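Long-range contacts in putative antitoxin VapB45 (Mycobacterium tuberculosis, PDB 5AF3), which is possibly the antitoxin of a type II toxin-antitoxin system, with VapC45 as its cognate toxin: residues 23-27 and 75-79; 83-87 and 156-160; 119-124 and 150-154. All coordinates share one frame; numbering follows the deposited sequence.

Contact 1 of 3, residues 23-27 and 75-79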
ATOM      1  N   ALA A  23      13.603  -0.066   3.956  1.00 20.15           N
ATOM      2  CA  ALA A  23      13.563  -0.031   2.493  1.00 19.61           C
ATOM      3  C   ALA A  23      12.435  -0.904   1.967  1.00 20.31           C
ATOM      4  O   ALA A  23      11.772  -0.569   0.990  1.00 20.95           O
ATOM      5  CB  ALA A  23      14.921  -0.440   1.917  1.00 22.36           C
ATOM      6  N   SER A  24      12.186  -2.018   2.655  1.00 22.26           N
ATOM      7  CA  SER A  24      11.084  -2.901   2.260  1.00 20.92           C
ATOM      8  C   SER A  24       9.744  -2.149   2.325  1.00 21.54           C
ATOM      9  O   SER A  24       8.909  -2.299   1.449  1.00 24.03           O
ATOM     10  CB  SER A  24      11.081  -4.145   3.172  1.00 24.19           C
ATOM     11  OG  SER A  24       9.810  -4.770   3.136  1.00 32.24           O
ATOM     12  N   ARG A  25       9.565  -1.324   3.357  1.00 23.05           N
ATOM     13  CA  ARG A  25       8.302  -0.589   3.546  1.00 26.66           C
ATOM     14  C   ARG A  25       8.167   0.524   2.512  1.00 25.32           C
ATOM     15  O   ARG A  25       7.150   0.625   1.815  1.00 26.33           O
ATOM     16  CB  ARG A  25       8.233   0.006   4.952  1.00 29.46           C
ATOM     17  CG  ARG A  25       8.200  -1.015   6.045  1.00 36.16           C
ATOM     18  CD  ARG A  25       8.015  -0.334   7.375  1.00 42.56           C
ATOM     19  NE  ARG A  25       9.100  -0.733   8.267  1.00 46.71           N
ATOM     20  CZ  ARG A  25       9.939   0.105   8.874  1.00 47.68           C
ATOM     21  NH1 ARG A  25       9.802   1.427   8.723  1.00 46.75           N
ATOM     22  NH2 ARG A  25      10.898  -0.393   9.658  1.00 43.18           N
ATOM     23  N   TYR A  26       9.232   1.317   2.376  1.00 24.40           N
ATOM     24  CA  TYR A  26       9.198   2.452   1.450  1.00 23.79           C
ATOM     25  C   TYR A  26       9.039   2.060  -0.022  1.00 23.98           C
ATOM     26  O   TYR A  26       8.346   2.740  -0.754  1.00 22.44           O
ATOM     27  CB  TYR A  26      10.426   3.348   1.625  1.00 24.34           C
ATOM     28  CG  TYR A  26      10.785   3.737   3.040  1.00 27.52           C
ATOM     29  CD1 TYR A  26       9.812   3.831   4.071  1.00 27.20           C
ATOM     30  CD2 TYR A  26      12.109   4.013   3.369  1.00 28.95           C
ATOM     31  CE1 TYR A  26      10.186   4.200   5.391  1.00 23.28           C
ATOM     32  CE2 TYR A  26      12.467   4.377   4.669  1.00 27.57           C
ATOM     33  CZ  TYR A  26      11.496   4.467   5.658  1.00 25.58           C
ATOM     34  OH  TYR A  26      11.912   4.838   6.927  1.00 31.33           O
ATOM     35  N   LEU A  27       9.734   0.987  -0.435  1.00 19.22           N
ATOM     36  CA  LEU A  27       9.708   0.470  -1.813  1.00 22.75           C
ATOM     37  C   LEU A  27       8.580  -0.534  -2.091  1.00 20.78           C
ATOM     38  O   LEU A  27       8.253  -0.800  -3.256  1.00 26.41           O
ATOM     39  CB  LEU A  27      11.050  -0.181  -2.156  1.00 20.67           C
ATOM     40  CG  LEU A  27      12.303   0.687  -2.019  1.00 26.46           C
ATOM     41  CD1 LEU A  27      13.443  -0.065  -2.742  1.00 23.90           C
ATOM     42  CD2 LEU A  27      12.120   2.088  -2.520  1.00 22.57           C
ATOM     43  N   ILE A  75      19.221   2.410  -2.452  1.00 19.68           N
ATOM     44  CA  ILE A  75      17.752   2.360  -2.442  1.00 21.07           C
ATOM     45  C   ILE A  75      17.165   2.718  -3.821  1.00 19.45           C
ATOM     46  O   ILE A  75      16.103   2.206  -4.217  1.00 17.92           O
ATOM     47  CB  ILE A  75      17.088   3.182  -1.282  1.00 20.45           C
ATOM     48  CG1 ILE A  75      15.759   2.491  -0.901  1.00 21.23           C
ATOM     49  CG2 ILE A  75      16.855   4.629  -1.667  1.00 20.42           C
ATOM     50  CD1 ILE A  75      15.098   3.077   0.332  1.00 23.84           C
ATOM     51  N   ALA A  76      17.881   3.560  -4.571  1.00 16.23           N
ATOM     52  CA  ALA A  76      17.436   3.988  -5.896  1.00 14.61           C
ATOM     53  C   ALA A  76      17.548   2.768  -6.827  1.00 17.28           C
ATOM     54  O   ALA A  76      16.621   2.483  -7.593  1.00 13.96           O
ATOM     55  CB  ALA A  76      18.346   5.163  -6.414  1.00 13.04           C
ATOM     56  N   GLU A  77      18.669   2.049  -6.730  1.00 18.60           N
ATOM     57  CA  GLU A  77      18.872   0.799  -7.497  1.00 16.02           C
ATOM     58  C   GLU A  77      17.797  -0.251  -7.101  1.00 16.85           C
ATOM     59  O   GLU A  77      17.183  -0.897  -7.957  1.00 17.19           O
ATOM     60  CB  GLU A  77      20.289   0.282  -7.241  1.00 17.20           C
ATOM     61  CG  GLU A  77      21.351   1.257  -7.825  1.00 14.67           C
ATOM     62  CD  GLU A  77      22.775   0.950  -7.402  1.00 19.54           C
ATOM     63  OE1 GLU A  77      22.960   0.353  -6.315  1.00 18.53           O
ATOM     64  OE2 GLU A  77      23.695   1.297  -8.212  1.00 19.08           O
ATOM     65  N   ALA A  78      17.533  -0.379  -5.807  1.00 16.41           N
ATOM     66  CA  ALA A  78      16.479  -1.304  -5.321  1.00 17.48           C
ATOM     67  C   ALA A  78      15.096  -0.899  -5.845  1.00 16.34           C
ATOM     68  O   ALA A  78      14.284  -1.758  -6.203  1.00 17.32           O
ATOM     69  CB  ALA A  78      16.483  -1.402  -3.775  1.00 15.95           C
ATOM     70  N   TYR A  79      14.837   0.403  -5.901  1.00 15.46           N
ATOM     71  CA  TYR A  79      13.588   0.930  -6.385  1.00 16.63           C
ATOM     72  C   TYR A  79      13.377   0.539  -7.853  1.00 20.57           C
ATOM     73  O   TYR A  79      12.295   0.044  -8.227  1.00 17.04           O
ATOM     74  CB  TYR A  79      13.517   2.442  -6.215  1.00 17.34           C
ATOM     75  CG  TYR A  79      12.344   3.084  -6.916  1.00 17.62           C
ATOM     76  CD1 TYR A  79      11.067   3.101  -6.334  1.00 19.58           C
ATOM     77  CD2 TYR A  79      12.521   3.709  -8.150  1.00 16.55           C
ATOM     78  CE1 TYR A  79      10.013   3.712  -6.980  1.00 19.80           C
ATOM     79  CE2 TYR A  79      11.493   4.323  -8.779  1.00 19.20           C
ATOM     80  CZ  TYR A  79      10.235   4.302  -8.218  1.00 19.77           C
ATOM     81  OH  TYR A  79       9.225   4.935  -8.902  1.00 19.36           O
TER

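Contact 2 of 3, residues 83-87 and 156-160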
ATOM      1  N   ALA A  83      10.737  -2.143  -9.715  1.00 16.26           N
ATOM      2  CA  ALA A  83       9.892  -1.766 -10.819  1.00 15.98           C
ATOM      3  C   ALA A  83      10.019  -2.854 -11.880  1.00 17.68           C
ATOM      4  O   ALA A  83       9.010  -3.211 -12.517  1.00 17.33           O
ATOM      5  CB  ALA A  83      10.298  -0.416 -11.409  1.00 17.34           C
ATOM      6  N   PHE A  84      11.244  -3.375 -12.057  1.00 13.12           N
ATOM      7  CA  PHE A  84      11.456  -4.504 -12.984  1.00 16.21           C
ATOM      8  C   PHE A  84      10.647  -5.738 -12.502  1.00 15.23           C
ATOM      9  O   PHE A  84       9.938  -6.389 -13.302  1.00 17.56           O
ATOM     10  CB  PHE A  84      12.953  -4.885 -13.126  1.00 14.65           C
ATOM     11  CG  PHE A  84      13.800  -3.845 -13.817  1.00 12.35           C
ATOM     12  CD1 PHE A  84      13.259  -2.676 -14.362  1.00 17.75           C
ATOM     13  CD2 PHE A  84      15.186  -4.061 -13.922  1.00 15.27           C
ATOM     14  CE1 PHE A  84      14.098  -1.732 -14.973  1.00 17.42           C
ATOM     15  CE2 PHE A  84      16.017  -3.125 -14.536  1.00 16.23           C
ATOM     16  CZ  PHE A  84      15.481  -1.973 -15.043  1.00 18.44           C
ATOM     17  N   ARG A  85      10.708  -6.009 -11.210  1.00 11.62           N
ATOM     18  CA  ARG A  85      10.049  -7.167 -10.594  1.00 17.51           C
ATOM     19  C   ARG A  85       8.539  -7.058 -10.765  1.00 18.73           C
ATOM     20  O   ARG A  85       7.895  -8.013 -11.174  1.00 18.16           O
ATOM     21  CB  ARG A  85      10.377  -7.239  -9.112  1.00 14.96           C
ATOM     22  CG  ARG A  85       9.816  -8.475  -8.394  1.00 19.86           C
ATOM     23  CD  ARG A  85      10.208  -8.477  -6.934  1.00 25.81           C
ATOM     24  NE  ARG A  85       9.404  -7.512  -6.210  1.00 34.52           N
ATOM     25  CZ  ARG A  85       8.416  -7.818  -5.373  1.00 32.94           C
ATOM     26  NH1 ARG A  85       8.111  -9.085  -5.100  1.00 32.93           N
ATOM     27  NH2 ARG A  85       7.766  -6.836  -4.777  1.00 34.25           N
ATOM     28  N   ARG A  86       7.988  -5.880 -10.468  1.00 18.85           N
ATOM     29  CA  ARG A  86       6.565  -5.584 -10.680  1.00 22.28           C
ATOM     30  C   ARG A  86       6.110  -5.844 -12.108  1.00 21.05           C
ATOM     31  O   ARG A  86       4.975  -6.296 -12.335  1.00 21.57           O
ATOM     32  CB  ARG A  86       6.293  -4.112 -10.334  1.00 23.41           C
ATOM     33  CG  ARG A  86       4.829  -3.724 -10.226  1.00 29.07           C
ATOM     34  CD  ARG A  86       4.722  -2.249  -9.766  1.00 26.63           C
ATOM     35  NE  ARG A  86       5.235  -2.033  -8.421  1.00 28.99           N
ATOM     36  CZ  ARG A  86       6.312  -1.297  -8.094  1.00 31.32           C
ATOM     37  NH1 ARG A  86       7.075  -0.701  -9.005  1.00 23.76           N
ATOM     38  NH2 ARG A  86       6.650  -1.172  -6.824  1.00 33.89           N
ATOM     39  N   ALA A  87       7.002  -5.623 -13.074  1.00 21.01           N
ATOM     40  CA  ALA A  87       6.681  -5.779 -14.493  1.00 20.32           C
ATOM     41  C   ALA A  87       6.617  -7.242 -14.954  1.00 20.18           C
ATOM     42  O   ALA A  87       6.234  -7.519 -16.112  1.00 20.64           O
ATOM     43  CB  ALA A  87       7.660  -4.997 -15.357  1.00 19.26           C
ATOM     44  N   ILE A 156       4.643   0.287 -17.991  1.00 13.57           N
ATOM     45  CA  ILE A 156       4.541  -0.145 -16.596  1.00 13.97           C
ATOM     46  C   ILE A 156       5.891   0.029 -15.870  1.00 17.55           C
ATOM     47  O   ILE A 156       5.928   0.290 -14.675  1.00 18.89           O
ATOM     48  CB  ILE A 156       4.010  -1.619 -16.455  1.00 13.98           C
ATOM     49  CG1 ILE A 156       3.680  -1.946 -14.980  1.00 13.64           C
ATOM     50  CG2 ILE A 156       5.015  -2.696 -17.009  1.00 13.21           C
ATOM     51  CD1 ILE A 156       3.128  -3.406 -14.774  1.00 14.87           C
ATOM     52  N   VAL A 157       6.994  -0.084 -16.615  1.00 15.03           N
ATOM     53  CA  VAL A 157       8.354   0.205 -16.089  1.00 15.83           C
ATOM     54  C   VAL A 157       8.611   1.733 -16.109  1.00 14.94           C
ATOM     55  O   VAL A 157       9.072   2.300 -15.085  1.00 14.79           O
ATOM     56  CB  VAL A 157       9.456  -0.544 -16.911  1.00 16.31           C
ATOM     57  CG1 VAL A 157      10.885  -0.221 -16.352  1.00 15.09           C
ATOM     58  CG2 VAL A 157       9.238  -2.048 -16.839  1.00 16.02           C
ATOM     59  N   GLU A 158       8.354   2.369 -17.252  1.00 16.10           N
ATOM     60  CA  GLU A 158       8.548   3.839 -17.392  1.00 16.43           C
ATOM     61  C   GLU A 158       7.880   4.625 -16.277  1.00 18.55           C
ATOM     62  O   GLU A 158       8.486   5.555 -15.719  1.00 19.04           O
ATOM     63  CB  GLU A 158       7.992   4.358 -18.706  1.00 23.53           C
ATOM     64  CG  GLU A 158       8.907   4.226 -19.855  1.00 30.63           C
ATOM     65  CD  GLU A 158       8.421   5.023 -21.057  1.00 36.88           C
ATOM     66  OE1 GLU A 158       7.210   5.368 -21.135  1.00 33.68           O
ATOM     67  OE2 GLU A 158       9.263   5.281 -21.932  1.00 39.02           O
ATOM     68  N   HIS A 159       6.639   4.266 -15.951  1.00 17.42           N
ATOM     69  CA  HIS A 159       5.908   4.931 -14.827  1.00 21.16           C
ATOM     70  C   HIS A 159       6.761   5.047 -13.556  1.00 19.26           C
ATOM     71  O   HIS A 159       6.788   6.110 -12.898  1.00 21.82           O
ATOM     72  CB  HIS A 159       4.578   4.201 -14.558  1.00 21.48           C
ATOM     73  CG  HIS A 159       3.888   4.579 -13.273  1.00 22.66           C
ATOM     74  ND1 HIS A 159       3.449   5.860 -13.001  1.00 25.12           N
ATOM     75  CD2 HIS A 159       3.552   3.830 -12.195  1.00 24.20           C
ATOM     76  CE1 HIS A 159       2.863   5.881 -11.817  1.00 23.94           C
ATOM     77  NE2 HIS A 159       2.908   4.663 -11.308  1.00 23.60           N
ATOM     78  N   TYR A 160       7.470   3.988 -13.193  1.00 14.13           N
ATOM     79  CA  TYR A 160       8.348   4.094 -12.037  1.00 15.67           C
ATOM     80  C   TYR A 160       9.646   4.881 -12.280  1.00 19.00           C
ATOM     81  O   TYR A 160      10.104   5.601 -11.390  1.00 16.48           O
ATOM     82  CB  TYR A 160       8.626   2.722 -11.442  1.00 15.17           C
ATOM     83  CG  TYR A 160       7.308   2.153 -10.966  1.00 18.30           C
ATOM     84  CD1 TYR A 160       6.786   2.536  -9.738  1.00 19.17           C
ATOM     85  CD2 TYR A 160       6.546   1.313 -11.786  1.00 21.42           C
ATOM     86  CE1 TYR A 160       5.524   2.084  -9.325  1.00 19.85           C
ATOM     87  CE2 TYR A 160       5.285   0.852 -11.391  1.00 21.33           C
ATOM     88  CZ  TYR A 160       4.785   1.239 -10.162  1.00 21.17           C
ATOM     89  OH  TYR A 160       3.542   0.803  -9.733  1.00 23.83           O
TER

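Contact 3 of 3, residues 119-124 and 150-154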
ATOM      1  N   GLY A 119      18.269   3.011 -22.038  1.00 20.94           N
ATOM      2  CA  GLY A 119      18.351   1.645 -21.552  1.00 20.84           C
ATOM      3  C   GLY A 119      17.703   0.581 -22.445  1.00 17.43           C
ATOM      4  O   GLY A 119      18.250  -0.507 -22.566  1.00 18.38           O
ATOM      5  N   ALA A 120      16.563   0.887 -23.052  1.00 17.11           N
ATOM      6  CA  ALA A 120      15.800  -0.143 -23.801  1.00 16.03           C
ATOM      7  C   ALA A 120      16.662  -0.616 -24.975  1.00 16.31           C
ATOM      8  O   ALA A 120      16.819  -1.813 -25.178  1.00 17.19           O
ATOM      9  CB  ALA A 120      14.501   0.411 -24.326  1.00 19.33           C
ATOM     10  N   GLU A 121      17.222   0.350 -25.717  1.00 19.14           N
ATOM     11  CA  GLU A 121      18.077   0.044 -26.880  1.00 21.27           C
ATOM     12  C   GLU A 121      19.324  -0.713 -26.463  1.00 19.79           C
ATOM     13  O   GLU A 121      19.671  -1.716 -27.097  1.00 19.67           O
ATOM     14  CB  GLU A 121      18.397   1.312 -27.678  1.00 22.70           C
ATOM     15  CG  GLU A 121      19.233   1.070 -28.920  1.00 30.74           C
ATOM     16  CD  GLU A 121      19.656   2.368 -29.614  1.00 36.46           C
ATOM     17  OE1 GLU A 121      19.094   3.451 -29.294  1.00 40.11           O
ATOM     18  OE2 GLU A 121      20.570   2.301 -30.476  1.00 39.10           O
ATOM     19  N   VAL A 122      19.978  -0.290 -25.368  1.00 15.97           N
ATOM     20  CA  VAL A 122      21.134  -1.026 -24.840  1.00 16.56           C
ATOM     21  C   VAL A 122      20.770  -2.493 -24.494  1.00 20.81           C
ATOM     22  O   VAL A 122      21.478  -3.460 -24.842  1.00 19.40           O
ATOM     23  CB  VAL A 122      21.766  -0.268 -23.585  1.00 19.38           C
ATOM     24  CG1 VAL A 122      22.768  -1.114 -22.888  1.00 15.66           C
ATOM     25  CG2 VAL A 122      22.380   1.115 -24.016  1.00 22.98           C
ATOM     26  N   LEU A 123      19.645  -2.674 -23.808  1.00 18.13           N
ATOM     27  CA  LEU A 123      19.258  -4.022 -23.416  1.00 17.83           C
ATOM     28  C   LEU A 123      18.887  -4.904 -24.597  1.00 15.52           C
ATOM     29  O   LEU A 123      19.169  -6.086 -24.615  1.00 17.71           O
ATOM     30  CB  LEU A 123      18.078  -3.941 -22.446  1.00 20.39           C
ATOM     31  CG  LEU A 123      18.536  -3.469 -21.057  1.00 17.87           C
ATOM     32  CD1 LEU A 123      17.237  -3.023 -20.325  1.00 22.80           C
ATOM     33  CD2 LEU A 123      19.320  -4.502 -20.276  1.00 22.03           C
ATOM     34  N   TRP A 124      18.196  -4.317 -25.551  1.00 18.47           N
ATOM     35  CA  TRP A 124      17.856  -5.033 -26.775  1.00 23.73           C
ATOM     36  C   TRP A 124      19.118  -5.679 -27.411  1.00 20.70           C
ATOM     37  O   TRP A 124      19.135  -6.891 -27.680  1.00 22.79           O
ATOM     38  CB  TRP A 124      17.136  -4.093 -27.728  1.00 30.38           C
ATOM     39  CG  TRP A 124      16.979  -4.673 -29.053  1.00 35.66           C
ATOM     40  CD1 TRP A 124      16.297  -5.808 -29.372  1.00 38.53           C
ATOM     41  CD2 TRP A 124      17.539  -4.175 -30.272  1.00 37.66           C
ATOM     42  NE1 TRP A 124      16.382  -6.044 -30.726  1.00 38.53           N
ATOM     43  CE2 TRP A 124      17.146  -5.060 -31.301  1.00 38.23           C
ATOM     44  CE3 TRP A 124      18.342  -3.063 -30.596  1.00 39.00           C
ATOM     45  CZ2 TRP A 124      17.509  -4.864 -32.636  1.00 35.56           C
ATOM     46  CZ3 TRP A 124      18.705  -2.871 -31.921  1.00 38.12           C
ATOM     47  CH2 TRP A 124      18.283  -3.771 -32.926  1.00 37.69           C
ATOM     48  N   GLN A 150      10.688   0.585 -33.126  1.00 47.00           N
ATOM     49  CA  GLN A 150      11.865   0.485 -32.250  1.00 44.00           C
ATOM     50  C   GLN A 150      11.478  -0.069 -30.878  1.00 38.65           C
ATOM     51  O   GLN A 150      10.310  -0.005 -30.490  1.00 36.82           O
ATOM     52  CB  GLN A 150      12.549   1.843 -32.091  1.00 44.87           C
ATOM     53  CG  GLN A 150      11.706   2.881 -31.368  1.00 51.21           C
ATOM     54  CD  GLN A 150      12.499   4.106 -30.948  1.00 54.38           C
ATOM     55  OE1 GLN A 150      13.660   4.262 -31.316  1.00 57.86           O
ATOM     56  NE2 GLN A 150      11.871   4.982 -30.162  1.00 54.21           N
ATOM     57  N   TYR A 151      12.457  -0.598 -30.152  1.00 35.77           N
ATOM     58  CA  TYR A 151      12.198  -1.127 -28.807  1.00 32.35           C
ATOM     59  C   TYR A 151      12.268  -0.024 -27.771  1.00 30.26           C
ATOM     60  O   TYR A 151      13.150   0.817 -27.814  1.00 27.51           O
ATOM     61  CB  TYR A 151      13.165  -2.256 -28.451  1.00 34.99           C
ATOM     62  CG  TYR A 151      12.918  -3.484 -29.285  1.00 37.63           C
ATOM     63  CD1 TYR A 151      11.863  -4.351 -29.004  1.00 33.71           C
ATOM     64  CD2 TYR A 151      13.707  -3.740 -30.400  1.00 39.61           C
ATOM     65  CE1 TYR A 151      11.636  -5.470 -29.784  1.00 40.03           C
ATOM     66  CE2 TYR A 151      13.494  -4.844 -31.180  1.00 41.23           C
ATOM     67  CZ  TYR A 151      12.458  -5.709 -30.885  1.00 40.29           C
ATOM     68  OH  TYR A 151      12.276  -6.818 -31.710  1.00 43.17           O
ATOM     69  N   VAL A 152      11.329  -0.045 -26.832  1.00 25.32           N
ATOM     70  CA  VAL A 152      11.257   0.949 -25.766  1.00 23.79           C
ATOM     71  C   VAL A 152      10.881   0.217 -24.466  1.00 21.46           C
ATOM     72  O   VAL A 152      10.348  -0.895 -24.516  1.00 18.00           O
ATOM     73  CB  VAL A 152      10.164   2.031 -26.042  1.00 27.78           C
ATOM     74  CG1 VAL A 152      10.448   2.815 -27.324  1.00 30.90           C
ATOM     75  CG2 VAL A 152       8.753   1.394 -26.084  1.00 25.86           C
ATOM     76  N   PHE A 153      11.087   0.854 -23.325  1.00 16.33           N
ATOM     77  CA  PHE A 153      10.596   0.261 -22.076  1.00 16.96           C
ATOM     78  C   PHE A 153       9.068   0.222 -22.058  1.00 16.40           C
ATOM     79  O   PHE A 153       8.415   1.145 -22.526  1.00 17.57           O
ATOM     80  CB  PHE A 153      11.047   1.066 -20.865  1.00 19.83           C
ATOM     81  CG  PHE A 153      12.451   0.788 -20.434  1.00 16.85           C
ATOM     82  CD1 PHE A 153      12.833  -0.473 -19.967  1.00 13.30           C
ATOM     83  CD2 PHE A 153      13.403   1.834 -20.449  1.00 19.06           C
ATOM     84  CE1 PHE A 153      14.149  -0.722 -19.535  1.00 20.70           C
ATOM     85  CE2 PHE A 153      14.716   1.609 -19.998  1.00 13.71           C
ATOM     86  CZ  PHE A 153      15.109   0.350 -19.553  1.00 19.30           C
ATOM     87  N   LYS A 154       8.504  -0.889 -21.558  1.00 14.04           N
ATOM     88  CA  LYS A 154       7.071  -0.947 -21.280  1.00 15.13           C
ATOM     89  C   LYS A 154       6.696   0.218 -20.359  1.00 14.23           C
ATOM     90  O   LYS A 154       7.465   0.585 -19.456  1.00 15.24           O
ATOM     91  CB  LYS A 154       6.763  -2.253 -20.545  1.00 12.88           C
ATOM     92  CG  LYS A 154       6.989  -3.511 -21.383  1.00 13.83           C
ATOM     93  CD  LYS A 154       6.689  -4.743 -20.557  1.00 14.69           C
ATOM     94  CE  LYS A 154       6.939  -5.989 -21.392  1.00 17.35           C
ATOM     95  NZ  LYS A 154       6.839  -7.210 -20.535  1.00 17.46           N
TER

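Contact 1 of 3, residues 23-27 and 75-79
Leu27, in the last turn of helix 20-27, reaches across to the face of helix 72-86 formed by Ile75, Ala78 and Tyr79. Its CB starts out toward that helix, and a chi1 of -57° sets CG anti to the carbonyl carbon, which carries the fork into the other segment. Leu27 CG meets Ile75 CG1 first, at 4.1 Å. Leu27 CD1 goes deeper, pressing on Ala78 CB at 3.5 Å, a tight fit for two carbons, and lying 3.5 Å from Tyr79 N. That nitrogen is already bonded to Ile75 O within its own helix, so an apolar methyl can rest on the backbone there at no polar cost. Leu27 CD2 turns to Tyr79, 4.0 Å from Tyr79 CB, and meets the ring near its plane, at the edge. A branched leucine suits a place where one side chain must fill two adjoining sites. Ala78, ending at CB, keeps the surface low, and the methyl lies close to the backbone.

One turn earlier Ile75 answers in the reverse direction. Its extended CG1-CD1 arm brings Ile75 CD1 to 3.9 Å from Ala23 CB, where the small alanine accepts it, and CD1 also lies by the edge of the Tyr26 ring. No hydrogen bond crosses the contact; Tyr79 sends its hydroxyl to Tyr160 O instead.

The segment axes are 10.7 Å apart at an angle of 50°. Helix 20-27, followed after a short turn by helix 31-38, is consistent with the helix-turn-helix of the putative DNA-binding domain, and this buried contact packs helix 72-86 against it. Leu34 of helix 31-38 touches Ala23 and Ala78; Tyr18 of strand 18-19 packs on Tyr26 and Ile75, while Ile175 of strand 172-176 lies against Tyr79.

Contact 2 of 3, residues 83-87 and 156-160
Arg86 lays its guanidinium over the ring of Tyr160 in a cation-pi stack. Arg86 CZ is 3.9 Å from the Tyr160 ring centroid, 24° off the normal, and the two planes are inclined by 30°. Arg86 NH1 is the atom that settles over the ring centre, 3.2 Å from Tyr160 CE1. The chain leaves the helix extended, with CG anti to the backbone N, and bends at chi3 (-65°), which turns the flat group over the aromatic face. On the opposite face His159 CD2 lies toward the rim. An arginine serves here because its planar cation can lie flat on an aromatic ring while CD, the last carbon of its stem, packs over the phenolic end.

The side-chain polar ends of Tyr160 and His159 lead to the second subunit: Tyr160 OH and His159 NE2 bind the two carboxylate oxygens of its Asp237. The end of helix 72-86, from the putative DNA-binding helix-turn-helix region, thus packs on the short helix 155-161 of the same chain, and the Tyr160 and His159 side of that pair faces the second subunit.

The remaining contacts are apolar. Two of them use alanines, whose short side chains let the backbones approach. Ala83 CB touches Tyr160 CB at 3.6 Å. Ala87 CB touches two methyls, 3.7 Å from Val157 CG2 and 3.9 Å from Ile156 CG2. The other branch of Val157, CG1, meets the edge of the Phe84 ring at CE1 (3.8 Å), and Leu143 of helix 135-143 packs against both of these side chains.

Contact 3 of 3, residues 119-124 and 150-154
Trp124 and Tyr151 form an offset stack, the five-membered ring of the indole lying 4.2 Å from the tyrosine ring between centroids and the planes tilted by 27°. The overlap is partial: the CD2-CE2 side of Tyr151 covers one face of the indole near its rim, with Tyr151 CE2 3.2 Å from Trp124 NE1. A chi1 of 170° for Trp124, which puts CG anti to the backbone N, swings the indole toward the strand and brings Tyr151 over one of its faces. Broad flat groups suit this partly exposed edge of the contact, where they cover each other.

Farther in, Phe153 presents a face to the helix. Ala120 CB lies over that face, 4.3 Å from Phe153 CD2, and also rests on the strand backbone at Val152 CA (3.6 Å). The strand 150-153 is one arm of a two-stranded antiparallel hairpin with 144-147, and helix 115-130 packs across it, the local axes 6.9 Å apart and at 118°. Such closeness depends on small residues: Ala120 is a methyl at the nearest point, and Gly119 has no side chain, so that Phe153 CZ lies 3.9 Å from Gly119 C.

Leu123, one turn on from Ala120, crosses Phe153 at about a right angle and sets Leu123 CD1 3.9 Å from Phe153 CE1. Its branched end also packs among Leu101 of helix 95-105 and Val140 and Leu143 of helix 135-143, while Phe153 touches Glu158 and Leu161 of helix 155-161.

From the N terminus, contact 1 closes first, bringing helix 72-86 back onto helix 20-27 within the putative DNA-binding helix-turn-helix range. Contact 2 opens later on the same helix 72-86, so the two lie in series; they also touch, through a probable hydrogen bond between Tyr79 OH and Tyr160 O. The loop contact 2 closes ends at helix 155-161, and contact 3 is nested inside it, joining helix 115-130 to the hairpin strand 150-153. That strand runs almost directly into helix 155-161, linking contacts 3 and 2. Contacts 1 and 3 do not touch. Together they connect the N-terminal helices, helix 115-130 with the hairpin, and helix 155-161, which faces the second subunit.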